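Local coordinates for protein pseudopodium-enriched atypical kinase 1 (Homo sapiens, PDB 6BHC) that is a dimerising pseudokinase whose kinase fold has an unusual catalytic cleft, and probably acts in signalling as a scaffold more than as an enzyme, at residues Q326-A329 against S330-N334; I404-E407 against D408-A412. The protein carries 1 engineered substitution. All blocks are in the same frame, centred on the assembly; numbering follows the deposited sequence.

Interaction 1. Residues Q326-A329 against S330-N334; sequences QQLA and SCLLN
Ser330 holds the main-chain carbonyl of Gln326 twice, one helical turn back. Its amide lies with N 3.0 Å from Gln326 O, while its hydroxyl donates to the same oxygen with OG at 2.9 Å from Gln326 O. The two donors reach that oxygen from opposite faces of the carbonyl plane, the hydroxyl 36° out of it. A first torsion of -56° makes this possible, setting OG beside the backbone N. One residue on, the bent side chain of Gln327 brings NE2 to 3.7 Å from Cys331 SG. Leu328 and Leu332 lie slantwise, the branch point CG of Leu328 4.0 Å from the CD1 methyl of Leu332. The last turn closes with Leu333 N at 2.8 Å from Ala329 O, and Leu333 then leaves helical geometry.

Further out, the carboxamide of Gln326 is occupied by Ile315 N at OE1 and by the hydroxyl of Tyr287 at NE2, which fixes its rotation. Leu328 packs on helices 277-289 and 343-354 of the kinase C-lobe. Beyond the helix end, Asn334 O accepts from Arg340, which ties this end to the loop before helix 343-354. The buried Ser330 hydroxyl thus has its proton taken by a backbone carbonyl of its own helix, and Gln326 O, accepting two donors, is gripped from both faces.

Interaction 2. Residues I404-E407 against D408-A412; sequences ISLE and DWLCA
At Ser405 the backbone is still extended (psi 167°), and it turns helical at Leu406, so that the carbonyl of Ser405 receives weak bonds from the amides of both Asp408 and Trp409 as the first turn begins. Each of the two residues Ser405 and Asp408 caps the other's amide with its side chain. The amide N of Ser405 gives its hydrogen to Asp408 OD2 at 3.2 Å, approaching from above the carboxylate plane, 43° out of it. In return Asp408 N reaches back weakly to Ser405 OG, 3.4 Å away; a first torsion of 70°, which places OG between the serine's own backbone N and carbonyl carbon, turns the hydroxyl to that amide. This reciprocal pair is a capping box, with Ser405 as N-cap, and a carboxylate so near the helix start would probably be stabilised by the helix dipole. Just ahead of the cap, Ile404 lays CG2 at 4.0 Å from Asp408 CB and also packs on Leu398 of the second subunit.

On the buried side Leu406 brings CD1 obliquely to the six-membered ring of Trp409, 3.7 Å from CE3. Its CG also lies 4.2 Å from CD1 of Leu410, one turn on. The indole stacks with Phe39, which ties helix 16-39 to helix 406-417, while Phe115 comes from a loop to meet it edge-to-face. Glu407 extends the other way, its OE1 forming a salt bridge with Arg178 of helix 173-194.

Overall arrangement
Interaction 1 lies at the C-terminal end of one helix, 322-332, and interaction 2 at the N-terminal end of another, 406-417. They follow in series along the chain and do not touch, their centres 26 Å apart and their nearest atoms about 14 Å. Interaction 1 lies in the C-lobe of the kinase fold, against helices 277-289 and 343-354. Interaction 2 belongs to the helices flanking that fold, where 16-39, 371-396 and 406-417 come together; it meets the C-lobe through helix 173-194 and the second subunit through Ile404, consistent with the helical dimerisation region of this pseudokinase family.

Interaction 1. Residues Q326-A329 against S330-N334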
loop_
_atom_site.group_PDB
_atom_site.type_symbol
_atom_site.label_atom_id
_atom_site.label_comp_id
_atom_site.label_asym_id
_atom_site.label_seq_id
_atom_site.Cartn_x
_atom_site.Cartn_y
_atom_site.Cartn_z
ATOM N N GLN A 326 -34.336 -9.553 2.172
ATOM C CA GLN A 326 -35.761 -9.745 1.925
ATOM C C GLN A 326 -36.243 -8.850 0.792
ATOM O O GLN A 326 -36.947 -9.305 -0.117
ATOM C CB GLN A 326 -36.556 -9.469 3.201
ATOM C CG GLN A 326 -38.065 -9.475 3.007
ATOM C CD GLN A 326 -38.639 -10.874 2.909
ATOM O OE1 GLN A 326 -39.179 -11.403 3.881
ATOM N NE2 GLN A 326 -38.536 -11.480 1.730
ATOM N N GLN A 327 -35.869 -7.568 0.830
ATOM C CA GLN A 327 -36.262 -6.650 -0.233
ATOM C C GLN A 327 -35.637 -7.051 -1.563
ATOM O O GLN A 327 -36.275 -6.940 -2.616
ATOM C CB GLN A 327 -35.871 -5.220 0.144
ATOM C CG GLN A 327 -36.206 -4.170 -0.907
ATOM C CD GLN A 327 -37.700 -3.940 -1.067
ATOM O OE1 GLN A 327 -38.502 -4.357 -0.229
ATOM N NE2 GLN A 327 -38.079 -3.271 -2.149
ATOM N N LEU A 328 -34.392 -7.528 -1.532
ATOM C CA LEU A 328 -33.730 -7.961 -2.758
ATOM C C LEU A 328 -34.439 -9.160 -3.375
ATOM O O LEU A 328 -34.621 -9.222 -4.596
ATOM C CB LEU A 328 -32.266 -8.294 -2.470
ATOM C CG LEU A 328 -31.468 -8.844 -3.651
ATOM C CD1 LEU A 328 -31.452 -7.834 -4.784
ATOM C CD2 LEU A 328 -30.054 -9.207 -3.225
ATOM N N ALA A 329 -34.847 -10.122 -2.544
ATOM C CA ALA A 329 -35.552 -11.293 -3.056
ATOM C C ALA A 329 -36.911 -10.914 -3.633
ATOM O O ALA A 329 -37.299 -11.411 -4.696
ATOM C CB ALA A 329 -35.710 -12.334 -1.949
ATOM N N SER A 330 -37.645 -10.032 -2.950
ATOM C CA SER A 330 -38.952 -9.612 -3.445
ATOM C C SER A 330 -38.840 -8.951 -4.812
ATOM O O SER A 330 -39.707 -9.137 -5.673
ATOM C CB SER A 330 -39.612 -8.663 -2.443
ATOM O OG SER A 330 -39.702 -9.258 -1.160
ATOM N N CYS A 331 -37.777 -8.174 -5.030
ATOM C CA CYS A 331 -37.580 -7.539 -6.329
ATOM C C CYS A 331 -37.194 -8.560 -7.391
ATOM O O CYS A 331 -37.646 -8.471 -8.539
ATOM C CB CYS A 331 -36.514 -6.449 -6.226
ATOM S SG CYS A 331 -36.973 -5.049 -5.181
ATOM N N LEU A 332 -36.355 -9.534 -7.029
ATOM C CA LEU A 332 -35.966 -10.575 -7.970
ATOM C C LEU A 332 -37.107 -11.539 -8.270
ATOM O O LEU A 332 -37.109 -12.161 -9.338
ATOM C CB LEU A 332 -34.762 -11.350 -7.430
ATOM C CG LEU A 332 -33.435 -10.593 -7.332
ATOM C CD1 LEU A 332 -32.410 -11.406 -6.554
ATOM C CD2 LEU A 332 -32.907 -10.253 -8.718
ATOM N N LEU A 333 -38.069 -11.680 -7.359
ATOM C CA LEU A 333 -39.185 -12.597 -7.536
ATOM C C LEU A 333 -40.444 -11.897 -8.028
ATOM O O LEU A 333 -41.539 -12.458 -7.920
ATOM C CB LEU A 333 -39.472 -13.340 -6.231
ATOM C CG LEU A 333 -38.375 -14.298 -5.768
ATOM C CD1 LEU A 333 -38.760 -14.949 -4.451
ATOM C CD2 LEU A 333 -38.102 -15.349 -6.835
ATOM N N ASN A 334 -40.314 -10.688 -8.556
ATOM C CA ASN A 334 -41.455 -9.981 -9.116
ATOM C C ASN A 334 -42.029 -10.786 -10.277
ATOM O O ASN A 334 -41.295 -11.097 -11.226
ATOM C CB ASN A 334 -41.037 -8.589 -9.585
ATOM C CG ASN A 334 -42.223 -7.701 -9.923
ATOM O OD1 ASN A 334 -43.162 -8.121 -10.600
ATOM N ND2 ASN A 334 -42.184 -6.462 -9.448
#

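Interaction 2. Residues I404-E407 against D408-A412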
loop_
_atom_site.group_PDB
_atom_site.type_symbol
_atom_site.label_atom_id
_atom_site.label_comp_id
_atom_site.label_asym_id
_atom_site.label_seq_id
_atom_site.Cartn_x
_atom_site.Cartn_y
_atom_site.Cartn_z
ATOM N N ILE A 404 -3.826 -9.023 0.353
ATOM C CA ILE A 404 -5.091 -8.479 -0.124
ATOM C C ILE A 404 -6.116 -9.604 -0.131
ATOM O O ILE A 404 -5.935 -10.616 -0.817
ATOM C CB ILE A 404 -4.945 -7.853 -1.519
ATOM C CG1 ILE A 404 -3.888 -6.749 -1.495
ATOM C CG2 ILE A 404 -6.280 -7.305 -1.999
ATOM C CD1 ILE A 404 -4.242 -5.586 -0.596
ATOM N N SER A 405 -7.189 -9.428 0.630
ATOM C CA SER A 405 -8.245 -10.424 0.700
ATOM C C SER A 405 -9.243 -10.220 -0.436
ATOM O O SER A 405 -9.251 -9.194 -1.122
ATOM C CB SER A 405 -8.958 -10.358 2.049
ATOM O OG SER A 405 -9.721 -9.169 2.158
ATOM N N LEU A 406 -10.097 -11.225 -0.628
ATOM C CA LEU A 406 -11.119 -11.140 -1.665
ATOM C C LEU A 406 -12.088 -9.997 -1.391
ATOM O O LEU A 406 -12.524 -9.307 -2.320
ATOM C CB LEU A 406 -11.864 -12.469 -1.770
ATOM C CG LEU A 406 -13.043 -12.519 -2.741
ATOM C CD1 LEU A 406 -12.590 -12.178 -4.151
ATOM C CD2 LEU A 406 -13.702 -13.888 -2.699
ATOM N N GLU A 407 -12.425 -9.773 -0.118
ATOM C CA GLU A 407 -13.359 -8.705 0.220
ATOM C C GLU A 407 -12.770 -7.328 -0.068
ATOM O O GLU A 407 -13.511 -6.404 -0.423
ATOM C CB GLU A 407 -13.773 -8.812 1.688
ATOM C CG GLU A 407 -14.947 -7.921 2.060
ATOM C CD GLU A 407 -15.401 -8.112 3.493
ATOM O OE1 GLU A 407 -15.863 -7.126 4.105
ATOM O OE2 GLU A 407 -15.294 -9.245 4.007
ATOM N N ASP A 408 -11.451 -7.171 0.076
ATOM C CA ASP A 408 -10.824 -5.891 -0.239
ATOM C C ASP A 408 -10.953 -5.568 -1.721
ATOM O O ASP A 408 -11.233 -4.422 -2.095
ATOM C CB ASP A 408 -9.351 -5.908 0.173
ATOM C CG ASP A 408 -9.161 -6.158 1.654
ATOM O OD1 ASP A 408 -10.067 -5.807 2.440
ATOM O OD2 ASP A 408 -8.102 -6.703 2.031
ATOM N N TRP A 409 -10.743 -6.566 -2.580
ATOM C CA TRP A 409 -10.912 -6.367 -4.014
ATOM C C TRP A 409 -12.347 -5.974 -4.344
ATOM O O TRP A 409 -12.587 -4.993 -5.058
ATOM C CB TRP A 409 -10.503 -7.638 -4.759
ATOM C CG TRP A 409 -10.768 -7.623 -6.235
ATOM C CD1 TRP A 409 -10.876 -6.528 -7.045
ATOM C CD2 TRP A 409 -10.964 -8.765 -7.076
ATOM N NE1 TRP A 409 -11.126 -6.918 -8.338
ATOM C CE2 TRP A 409 -11.185 -8.287 -8.384
ATOM C CE3 TRP A 409 -10.974 -10.144 -6.851
ATOM C CZ2 TRP A 409 -11.413 -9.142 -9.460
ATOM C CZ3 TRP A 409 -11.198 -10.990 -7.921
ATOM C CH2 TRP A 409 -11.413 -10.486 -9.209
ATOM N N LEU A 410 -13.319 -6.725 -3.819
ATOM C CA LEU A 410 -14.720 -6.434 -4.111
ATOM C C LEU A 410 -15.120 -5.056 -3.598
ATOM O O LEU A 410 -15.904 -4.349 -4.243
ATOM C CB LEU A 410 -15.613 -7.519 -3.509
ATOM C CG LEU A 410 -15.320 -8.951 -3.969
ATOM C CD1 LEU A 410 -16.255 -9.951 -3.302
ATOM C CD2 LEU A 410 -15.409 -9.061 -5.484
ATOM N N CYS A 411 -14.590 -4.653 -2.441
ATOM C CA CYS A 411 -14.889 -3.323 -1.922
ATOM C C CYS A 411 -14.299 -2.240 -2.817
ATOM O O CYS A 411 -14.931 -1.201 -3.042
ATOM C CB CYS A 411 -14.365 -3.184 -0.493
ATOM S SG CYS A 411 -14.756 -1.603 0.292
ATOM N N ALA A 412 -13.091 -2.468 -3.339
ATOM C CA ALA A 412 -12.503 -1.519 -4.276
ATOM C C ALA A 412 -13.319 -1.433 -5.561
ATOM O O ALA A 412 -13.470 -0.347 -6.129
ATOM C CB ALA A 412 -11.056 -1.904 -4.583
#